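Local coordinates for protein aminoglycoside phosphotransferase (Mycobacterium smegmatis, PDB 6EF6) that phosphorylates (S)-1-amino-2-propanol as the kinase of the aminoacetone utilization microcompartment, and belongs to the aminoglycoside phosphotransferase-like kinases, at residues F173-E178 / P185-W190; T205-L210 / F306-R311. All coordinates share one frame; numbering follows the deposited sequence.

Contact 1. Residues F173-E178 / P185-W190; sequences FSWDWE and PRWGRW. With JFN ((2R)-1-methoxypropan-2-amine), chain C.
Arg186 reaches across to Phe173, Ser174 and Trp175 and carries most of this contact. Its NH1 and NH2 both donate to the backbone carbonyl of Ser174. Arg186 NH1 lies 2.9 Å from Ser174 O, and NH2 lies 3.0 Å from the same oxygen. The acceptor sits in the guanidinium plane. Both nitrogens approach from the same face of the carbonyl, NH1 well above its plane. CG of Arg186 is anti to the backbone N (chi1 -176°), which extends the chain toward the other segment, and a bend at chi3 turns its end. The guanidinium then lies flat on Phe173, with centres 3.9 Å apart. It stands almost upright on Trp175, where Arg186 NH1 points into the ring face, 3.4 Å from Trp175 CE3. Both aromatic contacts are cation-pi.

The edge of Trp175 meets the face of Trp187, and Trp175 CH2 lies 3.6 Å from Trp187 CZ2. The indole nitrogens of this pair are satisfied outside the two segments. Trp175 NE1 donates to Asp255 O, and Trp187 NE1 is hydrogen-bonded to Tyr75 OH. Trp187 CH2 also touches C15 of the bound (2R)-1-methoxypropan-2-amine at 3.2 Å. A type I turn from Pro185 to Gly188 carries Arg186 and Trp187. The chemistry implies that one carbonyl and two aromatic faces fix the arginine, while Trp175 backs a wall of the ligand pocket.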
ATOM      1  N   PHE A 173       6.285   1.984  11.437  1.00 22.01           N
ATOM      2  CA  PHE A 173       6.183   0.568  11.760  1.00 23.01           C
ATOM      3  C   PHE A 173       6.839  -0.306  10.698  1.00 19.97           C
ATOM      4  O   PHE A 173       7.370   0.177   9.686  1.00 19.48           O
ATOM      5  CB  PHE A 173       4.736   0.181  12.097  1.00 21.37           C
ATOM      6  CG  PHE A 173       3.696   0.408  10.996  1.00 21.77           C
ATOM      7  CD1 PHE A 173       4.022   0.585   9.653  1.00 21.41           C
ATOM      8  CD2 PHE A 173       2.343   0.431  11.329  1.00 22.11           C
ATOM      9  CE1 PHE A 173       3.043   0.772   8.705  1.00 21.01           C
ATOM     10  CE2 PHE A 173       1.361   0.589  10.333  1.00 21.24           C
ATOM     11  CZ  PHE A 173       1.711   0.761   9.053  1.00 20.05           C
ATOM     12  N   SER A 174       6.877  -1.609  10.975  1.00 18.48           N
ATOM     13  CA  SER A 174       7.593  -2.582  10.151  1.00 18.88           C
ATOM     14  C   SER A 174       6.666  -3.650   9.581  1.00 17.17           C
ATOM     15  O   SER A 174       5.686  -4.067  10.234  1.00 19.65           O
ATOM     16  CB  SER A 174       8.673  -3.301  10.949  1.00 22.63           C
ATOM     17  OG  SER A 174       9.646  -2.352  11.388  1.00 22.25           O
ATOM     18  N   TRP A 175       6.993  -4.084   8.365  1.00 16.10           N
ATOM     19  CA  TRP A 175       6.343  -5.194   7.705  1.00 15.25           C
ATOM     20  C   TRP A 175       7.351  -6.329   7.709  1.00 16.11           C
ATOM     21  O   TRP A 175       7.690  -6.875   6.668  1.00 16.58           O
ATOM     22  CB  TRP A 175       5.889  -4.822   6.291  1.00 16.09           C
ATOM     23  CG  TRP A 175       4.864  -3.751   6.301  1.00 15.50           C
ATOM     24  CD1 TRP A 175       5.033  -2.395   6.021  1.00 17.20           C
ATOM     25  CD2 TRP A 175       3.461  -3.902   6.602  1.00 18.68           C
ATOM     26  NE1 TRP A 175       3.851  -1.732   6.162  1.00 18.21           N
ATOM     27  CE2 TRP A 175       2.874  -2.609   6.531  1.00 18.17           C
ATOM     28  CE3 TRP A 175       2.641  -4.995   6.959  1.00 19.58           C
ATOM     29  CZ2 TRP A 175       1.539  -2.395   6.767  1.00 18.67           C
ATOM     30  CZ3 TRP A 175       1.298  -4.757   7.231  1.00 20.43           C
ATOM     31  CH2 TRP A 175       0.757  -3.478   7.106  1.00 21.08           C
ATOM     32  N   ASP A 176       7.815  -6.690   8.901  1.00 18.02           N
ATOM     33  CA  ASP A 176       8.707  -7.827   9.088  1.00 19.38           C
ATOM     34  C   ASP A 176       7.907  -9.085   9.366  1.00 16.40           C
ATOM     35  O   ASP A 176       6.682  -9.054   9.346  1.00 16.92           O
ATOM     36  CB  ASP A 176       9.734  -7.527  10.181  1.00 19.03           C
ATOM     37  CG  ASP A 176       9.126  -7.147  11.524  1.00 20.92           C
ATOM     38  OD1 ASP A 176       7.907  -7.188  11.652  1.00 21.03           O
ATOM     39  OD2 ASP A 176       9.913  -6.841  12.438  1.00 24.69           O
ATOM     40  N   TRP A 177       8.589 -10.216   9.604  1.00 17.67           N
ATOM     41  CA  TRP A 177       7.830 -11.454   9.817  1.00 18.30           C
ATOM     42  C   TRP A 177       6.874 -11.302  10.993  1.00 17.73           C
ATOM     43  O   TRP A 177       5.677 -11.616  10.869  1.00 18.35           O
ATOM     44  CB  TRP A 177       8.758 -12.640  10.070  1.00 18.89           C
ATOM     45  CG  TRP A 177       7.977 -13.906  10.209  1.00 18.11           C
ATOM     46  CD1 TRP A 177       7.639 -14.529  11.376  1.00 23.29           C
ATOM     47  CD2 TRP A 177       7.479 -14.688   9.136  1.00 19.99           C
ATOM     48  NE1 TRP A 177       6.888 -15.664  11.058  1.00 24.75           N
ATOM     49  CE2 TRP A 177       6.810 -15.785   9.699  1.00 22.92           C
ATOM     50  CE3 TRP A 177       7.532 -14.565   7.759  1.00 20.55           C
ATOM     51  CZ2 TRP A 177       6.154 -16.744   8.885  1.00 22.13           C
ATOM     52  CZ3 TRP A 177       6.918 -15.520   6.974  1.00 23.26           C
ATOM     53  CH2 TRP A 177       6.251 -16.605   7.555  1.00 24.98           C
ATOM     54  N   GLU A 178       7.382 -10.828  12.115  1.00 19.76           N
ATOM     55  CA  GLU A 178       6.594 -10.662  13.336  1.00 20.06           C
ATOM     56  C   GLU A 178       5.275  -9.932  13.081  1.00 21.97           C
ATOM     57  O   GLU A 178       4.219 -10.335  13.590  1.00 21.74           O
ATOM     58  CB  GLU A 178       7.424  -9.912  14.377  1.00 23.96           C
ATOM     59  CG  GLU A 178       6.564  -9.577  15.624  1.00 30.10           C
ATOM     60  CD  GLU A 178       7.326  -8.967  16.757  1.00 38.01           C
ATOM     61  OE1 GLU A 178       8.559  -8.823  16.640  1.00 45.25           O
ATOM     62  OE2 GLU A 178       6.654  -8.604  17.753  1.00 40.73           O
ATOM     63  N   PRO A 185       0.622  -9.902  14.376  1.00 20.06           N
ATOM     64  CA  PRO A 185       0.166  -9.668  12.985  1.00 20.52           C
ATOM     65  C   PRO A 185      -0.739  -8.447  12.897  1.00 22.63           C
ATOM     66  O   PRO A 185      -1.797  -8.398  13.520  1.00 23.66           O
ATOM     67  CB  PRO A 185      -0.606 -10.955  12.650  1.00 21.25           C
ATOM     68  CG  PRO A 185      -1.073 -11.449  14.003  1.00 21.77           C
ATOM     69  CD  PRO A 185      -0.036 -11.076  14.984  1.00 21.78           C
ATOM     70  N   ARG A 186      -0.355  -7.476  12.068  1.00 19.82           N
ATOM     71  CA  ARG A 186      -1.049  -6.186  12.091  1.00 19.54           C
ATOM     72  C   ARG A 186      -2.466  -6.295  11.559  1.00 18.77           C
ATOM     73  O   ARG A 186      -3.344  -5.549  12.038  1.00 21.00           O
ATOM     74  CB  ARG A 186      -0.252  -5.216  11.220  1.00 19.49           C
ATOM     75  CG  ARG A 186      -0.824  -3.790  11.246  1.00 22.49           C
ATOM     76  CD  ARG A 186       0.215  -2.761  10.763  1.00 21.29           C
ATOM     77  NE  ARG A 186       1.429  -2.739  11.594  1.00 22.03           N
ATOM     78  CZ  ARG A 186       2.638  -3.109  11.194  1.00 19.59           C
ATOM     79  NH1 ARG A 186       2.894  -3.498   9.962  1.00 19.05           N
ATOM     80  NH2 ARG A 186       3.600  -3.088  12.081  1.00 21.50           N
ATOM     81  N   TRP A 187      -2.709  -7.196  10.604  1.00 18.30           N
ATOM     82  CA  TRP A 187      -4.037  -7.371  10.028  1.00 19.61           C
ATOM     83  C   TRP A 187      -4.695  -8.659  10.506  1.00 19.43           C
ATOM     84  O   TRP A 187      -5.676  -9.119   9.905  1.00 22.90           O
ATOM     85  CB  TRP A 187      -3.963  -7.285   8.511  1.00 20.52           C
ATOM     86  CG  TRP A 187      -3.537  -5.927   7.968  1.00 20.22           C
ATOM     87  CD1 TRP A 187      -3.539  -4.719   8.623  1.00 25.52           C
ATOM     88  CD2 TRP A 187      -3.086  -5.673   6.645  1.00 17.09           C
ATOM     89  NE1 TRP A 187      -3.087  -3.726   7.763  1.00 22.86           N
ATOM     90  CE2 TRP A 187      -2.840  -4.279   6.545  1.00 20.63           C
ATOM     91  CE3 TRP A 187      -2.898  -6.470   5.518  1.00 18.47           C
ATOM     92  CZ2 TRP A 187      -2.372  -3.701   5.395  1.00 20.03           C
ATOM     93  CZ3 TRP A 187      -2.448  -5.890   4.366  1.00 19.59           C
ATOM     94  CH2 TRP A 187      -2.177  -4.503   4.322  1.00 21.30           C
ATOM     95  N   GLY A 188      -4.216  -9.195  11.612  1.00 18.28           N
ATOM     96  CA  GLY A 188      -4.779 -10.416  12.171  1.00 19.16           C
ATOM     97  C   GLY A 188      -4.206 -11.663  11.509  1.00 16.53           C
ATOM     98  O   GLY A 188      -3.285 -11.626  10.718  1.00 16.90           O
ATOM     99  N   ARG A 189      -4.805 -12.800  11.861  1.00 17.33           N
ATOM    100  CA  ARG A 189      -4.326 -14.107  11.403  1.00 16.13           C
ATOM    101  C   ARG A 189      -5.079 -14.545  10.159  1.00 16.36           C
ATOM    102  O   ARG A 189      -6.317 -14.614  10.188  1.00 18.21           O
ATOM    103  CB  ARG A 189      -4.562 -15.152  12.503  1.00 18.99           C
ATOM    104  CG  ARG A 189      -3.672 -14.964  13.753  1.00 19.98           C
ATOM    105  CD  ARG A 189      -3.937 -15.939  14.916  1.00 29.89           C
ATOM    106  NE  ARG A 189      -3.990 -17.373  14.593  1.00 32.75           N
ATOM    107  CZ  ARG A 189      -2.939 -18.176  14.449  1.00 41.30           C
ATOM    108  NH1 ARG A 189      -1.691 -17.712  14.578  1.00 44.90           N
ATOM    109  NH2 ARG A 189      -3.156 -19.454  14.176  1.00 32.48           N
ATOM    110  N   TRP A 190      -4.351 -14.909   9.106  1.00 14.58           N
ATOM    111  CA  TRP A 190      -5.027 -15.479   7.929  1.00 14.60           C
ATOM    112  C   TRP A 190      -5.732 -16.770   8.283  1.00 15.05           C
ATOM    113  O   TRP A 190      -6.776 -17.120   7.692  1.00 15.61           O
ATOM    114  CB  TRP A 190      -4.029 -15.687   6.778  1.00 13.95           C
ATOM    115  CG  TRP A 190      -2.907 -16.642   7.089  1.00 12.44           C
ATOM    116  CD1 TRP A 190      -1.640 -16.314   7.500  1.00 13.27           C
ATOM    117  CD2 TRP A 190      -2.928 -18.074   7.055  1.00 12.13           C
ATOM    118  NE1 TRP A 190      -0.905 -17.452   7.723  1.00 14.02           N
ATOM    119  CE2 TRP A 190      -1.670 -18.552   7.440  1.00 13.50           C
ATOM    120  CE3 TRP A 190      -3.937 -18.998   6.739  1.00 13.13           C
ATOM    121  CZ2 TRP A 190      -1.376 -19.889   7.553  1.00 14.39           C
ATOM    122  CZ3 TRP A 190      -3.676 -20.313   6.826  1.00 15.16           C
ATOM    123  CH2 TRP A 190      -2.404 -20.769   7.233  1.00 13.83           C
TER
HETATM  124  C07 JFN C 402      -8.563  -2.548   0.506  1.00 58.58           C
HETATM  125  C08 JFN C 402      -5.601  -3.212   2.630  1.00 54.73           C
HETATM  126  C09 JFN C 402      -6.481  -2.966   1.412  1.00 57.41           C
HETATM  127  C15 JFN C 402      -4.143  -3.160   2.206  1.00 48.85           C
HETATM  128  N04 JFN C 402      -5.768  -2.153   3.598  1.00 57.48           N
HETATM  129  O02 JFN C 402      -7.852  -3.113   1.582  1.00 68.66           O

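Contact 2. Residues T205-L210 / F306-R311; sequences TRAQDL and FVFLRR
Phe308 of helix 303-320 packs against Ala207 and the backbone of Gln208 on helix 198-218. The apolar contact is small. Ala207 CB lies 3.5 Å from Phe308 CE2 and 3.6 Å from Phe308 CZ. The methyl group meets the ring obliquely, at its far end. With chi1 at -169° the Phe308 ring swings out from its helix, opposite the backbone N, to meet Ala207. Gln208 N lies near the ring plane, 3.8 Å from Phe308 CE2. This too is a packing contact. Ala342 of helix 325-347 touches Ala207, so a third helix joins the same core.

No hydrogen bond crosses between the two segments. The polar groups of the Gln208 side chain are satisfied along its own helix and by Trp190, which holds OE1. Gln208 NE2 donates to Asp209 OD1 at 3.1 Å, from above the carboxylate plane. Asp209 OD1 lies close to the amide plane of Gln208. Within each helix the backbone follows the usual i to i-4 pattern, as from Asp209 N to Thr205 O and from Arg310 N to Phe306 O.

Arg310 and Arg311 have their partners outside the two segments. Arg310 forms a salt bridge with Asp231, a residue of a sodium site, and touches the bound (2R)-1-methoxypropan-2-amine, while Arg311 pairs with Glu273. Both arginines are buried, and each has its NE, NH1 and NH2 hydrogen-bonded.

Helix 303-320 therefore divides its work by chemistry. Phe308 is the apolar link between the two segments, and Phe306 and Leu309 add contacts farther along helix 198-218. The arginines tie the helix to other parts of the fold and to the ligand pocket.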
ATOM      1  N   THR A 205      -0.241 -23.302   5.630  1.00 13.36           N
ATOM      2  CA  THR A 205       0.813 -23.335   6.643  1.00 14.55           C
ATOM      3  C   THR A 205       2.086 -23.923   6.079  1.00 13.22           C
ATOM      4  O   THR A 205       3.170 -23.415   6.346  1.00 14.10           O
ATOM      5  CB  THR A 205       0.400 -24.110   7.900  1.00 13.81           C
ATOM      6  OG1 THR A 205      -0.722 -23.479   8.500  1.00 14.02           O
ATOM      7  CG2 THR A 205       1.553 -24.144   8.959  1.00 14.60           C
ATOM      8  N   ARG A 206       1.999 -24.964   5.242  1.00 13.78           N
ATOM      9  CA  ARG A 206       3.225 -25.531   4.690  1.00 14.82           C
ATOM     10  C   ARG A 206       3.924 -24.523   3.804  1.00 14.25           C
ATOM     11  O   ARG A 206       5.141 -24.377   3.867  1.00 14.40           O
ATOM     12  CB  ARG A 206       2.851 -26.795   3.914  1.00 16.82           C
ATOM     13  CG  ARG A 206       4.047 -27.697   3.582  1.00 21.28           C
ATOM     14  CD  ARG A 206       4.622 -28.274   4.875  1.00 45.25           C
ATOM     15  NE  ARG A 206       5.588 -29.360   4.664  1.00 50.22           N
ATOM     16  CZ  ARG A 206       6.690 -29.533   5.394  1.00 58.17           C
ATOM     17  NH1 ARG A 206       6.959 -28.721   6.408  1.00 58.79           N
ATOM     18  NH2 ARG A 206       7.515 -30.552   5.153  1.00 55.39           N
ATOM     19  N   ALA A 207       3.161 -23.819   2.964  1.00 13.72           N
ATOM     20  CA  ALA A 207       3.733 -22.805   2.090  1.00 14.66           C
ATOM     21  C   ALA A 207       4.228 -21.626   2.899  1.00 13.65           C
ATOM     22  O   ALA A 207       5.329 -21.109   2.619  1.00 13.50           O
ATOM     23  CB  ALA A 207       2.703 -22.360   1.043  1.00 14.08           C
ATOM     24  N   GLN A 208       3.490 -21.205   3.943  1.00 13.74           N
ATOM     25  CA  GLN A 208       3.962 -20.145   4.841  1.00 14.23           C
ATOM     26  C   GLN A 208       5.298 -20.499   5.457  1.00 13.90           C
ATOM     27  O   GLN A 208       6.181 -19.637   5.618  1.00 14.30           O
ATOM     28  CB  GLN A 208       2.946 -19.943   5.975  1.00 14.98           C
ATOM     29  CG  GLN A 208       3.369 -18.930   6.996  1.00 15.94           C
ATOM     30  CD  GLN A 208       2.619 -19.077   8.264  1.00 15.83           C
ATOM     31  OE1 GLN A 208       1.759 -18.268   8.599  1.00 16.05           O
ATOM     32  NE2 GLN A 208       2.921 -20.111   9.025  1.00 16.70           N
ATOM     33  N   ASP A 209       5.444 -21.725   5.941  1.00 13.50           N
ATOM     34  CA  ASP A 209       6.673 -22.115   6.616  1.00 14.99           C
ATOM     35  C   ASP A 209       7.862 -22.158   5.648  1.00 14.31           C
ATOM     36  O   ASP A 209       8.980 -21.793   6.021  1.00 15.23           O
ATOM     37  CB  ASP A 209       6.446 -23.448   7.363  1.00 15.95           C
ATOM     38  CG  ASP A 209       5.520 -23.316   8.560  1.00 18.23           C
ATOM     39  OD1 ASP A 209       5.225 -22.207   9.078  1.00 16.93           O
ATOM     40  OD2 ASP A 209       5.137 -24.401   9.034  1.00 17.14           O
ATOM     41  N   LEU A 210       7.632 -22.573   4.406  1.00 14.40           N
ATOM     42  CA  LEU A 210       8.661 -22.500   3.367  1.00 13.93           C
ATOM     43  C   LEU A 210       9.020 -21.049   3.085  1.00 13.72           C
ATOM     44  O   LEU A 210      10.211 -20.699   3.048  1.00 14.48           O
ATOM     45  CB  LEU A 210       8.146 -23.216   2.095  1.00 14.17           C
ATOM     46  CG  LEU A 210       9.128 -23.102   0.928  1.00 17.85           C
ATOM     47  CD1 LEU A 210      10.506 -23.647   1.261  1.00 23.33           C
ATOM     48  CD2 LEU A 210       8.519 -23.815  -0.276  1.00 19.75           C
ATOM     49  N   PHE A 306       7.253 -12.992  -2.361  1.00 12.37           N
ATOM     50  CA  PHE A 306       6.612 -11.759  -1.965  1.00 11.72           C
ATOM     51  C   PHE A 306       5.166 -11.665  -2.396  1.00 11.79           C
ATOM     52  O   PHE A 306       4.359 -11.037  -1.712  1.00 12.14           O
ATOM     53  CB  PHE A 306       7.436 -10.530  -2.414  1.00 12.48           C
ATOM     54  CG  PHE A 306       8.716 -10.386  -1.602  1.00 12.93           C
ATOM     55  CD1 PHE A 306       8.641 -10.319  -0.211  1.00 13.17           C
ATOM     56  CD2 PHE A 306       9.967 -10.459  -2.175  1.00 13.14           C
ATOM     57  CE1 PHE A 306       9.768 -10.242   0.587  1.00 14.09           C
ATOM     58  CE2 PHE A 306      11.160 -10.379  -1.356  1.00 13.69           C
ATOM     59  CZ  PHE A 306      11.029 -10.319   0.022  1.00 14.51           C
ATOM     60  N   VAL A 307       4.839 -12.218  -3.558  1.00 11.88           N
ATOM     61  CA  VAL A 307       3.433 -12.340  -3.952  1.00 11.65           C
ATOM     62  C   VAL A 307       2.679 -13.164  -2.914  1.00 11.74           C
ATOM     63  O   VAL A 307       1.563 -12.806  -2.517  1.00 11.96           O
ATOM     64  CB  VAL A 307       3.291 -12.900  -5.391  1.00 11.74           C
ATOM     65  CG1 VAL A 307       1.845 -13.151  -5.721  1.00 11.98           C
ATOM     66  CG2 VAL A 307       3.929 -11.982  -6.398  1.00 13.26           C
ATOM     67  N   PHE A 308       3.241 -14.295  -2.520  1.00 12.11           N
ATOM     68  CA  PHE A 308       2.584 -15.173  -1.551  1.00 12.47           C
ATOM     69  C   PHE A 308       2.454 -14.528  -0.167  1.00 12.12           C
ATOM     70  O   PHE A 308       1.419 -14.646   0.479  1.00 13.13           O
ATOM     71  CB  PHE A 308       3.259 -16.532  -1.513  1.00 12.03           C
ATOM     72  CG  PHE A 308       2.448 -17.532  -0.739  1.00 12.74           C
ATOM     73  CD1 PHE A 308       1.210 -17.956  -1.214  1.00 15.04           C
ATOM     74  CD2 PHE A 308       2.850 -18.031   0.491  1.00 14.57           C
ATOM     75  CE1 PHE A 308       0.441 -18.825  -0.474  1.00 16.37           C
ATOM     76  CE2 PHE A 308       2.057 -18.935   1.199  1.00 16.12           C
ATOM     77  CZ  PHE A 308       0.868 -19.315   0.707  1.00 15.46           C
ATOM     78  N   LEU A 309       3.462 -13.763   0.246  1.00 12.84           N
ATOM     79  CA  LEU A 309       3.362 -12.990   1.491  1.00 12.67           C
ATOM     80  C   LEU A 309       2.192 -12.019   1.419  1.00 12.19           C
ATOM     81  O   LEU A 309       1.372 -11.922   2.345  1.00 13.33           O
ATOM     82  CB  LEU A 309       4.685 -12.229   1.725  1.00 13.14           C
ATOM     83  CG  LEU A 309       4.714 -11.316   2.945  1.00 12.97           C
ATOM     84  CD1 LEU A 309       4.354 -11.988   4.232  1.00 14.68           C
ATOM     85  CD2 LEU A 309       6.060 -10.604   3.090  1.00 15.15           C
ATOM     86  N   ARG A 310       2.092 -11.268   0.308  1.00 12.19           N
ATOM     87  CA  ARG A 310       0.954 -10.338   0.158  1.00 11.84           C
ATOM     88  C   ARG A 310      -0.383 -11.085   0.183  1.00 12.13           C
ATOM     89  O   ARG A 310      -1.349 -10.601   0.776  1.00 12.34           O
ATOM     90  CB  ARG A 310       1.105  -9.540  -1.155  1.00 12.18           C
ATOM     91  CG  ARG A 310       0.025  -8.536  -1.392  1.00 12.56           C
ATOM     92  CD  ARG A 310       0.001  -7.461  -0.304  1.00 13.01           C
ATOM     93  NE  ARG A 310      -0.771  -6.283  -0.706  1.00 12.56           N
ATOM     94  CZ  ARG A 310      -0.908  -5.154  -0.049  1.00 13.29           C
ATOM     95  NH1 ARG A 310      -0.366  -5.058   1.177  1.00 15.29           N
ATOM     96  NH2 ARG A 310      -1.618  -4.132  -0.538  1.00 15.31           N
ATOM     97  N   ARG A 311      -0.444 -12.230  -0.501  1.00 11.72           N
ATOM     98  CA  ARG A 311      -1.668 -13.019  -0.528  1.00 11.20           C
ATOM     99  C   ARG A 311      -2.138 -13.385   0.867  1.00 12.73           C
ATOM    100  O   ARG A 311      -3.312 -13.239   1.192  1.00 12.55           O
ATOM    101  CB  ARG A 311      -1.436 -14.277  -1.322  1.00 11.29           C
ATOM    102  CG  ARG A 311      -2.705 -15.092  -1.610  1.00 12.36           C
ATOM    103  CD  ARG A 311      -3.580 -14.427  -2.685  1.00 13.30           C
ATOM    104  NE  ARG A 311      -4.802 -15.189  -2.936  1.00 12.95           N
ATOM    105  CZ  ARG A 311      -5.594 -15.060  -3.992  1.00 12.36           C
ATOM    106  NH1 ARG A 311      -5.250 -14.202  -4.948  1.00 13.29           N
ATOM    107  NH2 ARG A 311      -6.656 -15.799  -4.124  1.00 14.09           N
TER

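Overall arrangement
Contact 1 and contact 2 lie in series along the chain, with centres about 13 Å apart, and they touch directly. Trp190 of contact 1 reaches helix 198-218 of contact 2: its NE1 is 2.9 Å from Gln208 OE1, a probable hydrogen bond, and its CH2 packs 3.4 Å from Thr205 OG1. Trp177 CH2 also meets Gln208 O at 3.6 Å. One link to the 306-311 segment lies at the ligand pocket. Trp187 CH2 packs 3.7 Å from Arg310 NH1, and both residues line the site of (2R)-1-methoxypropan-2-amine together with Glu53 and Trp317. Contact 1 thus reaches the pocket through Trp187, and 306-311 reaches it through Arg310.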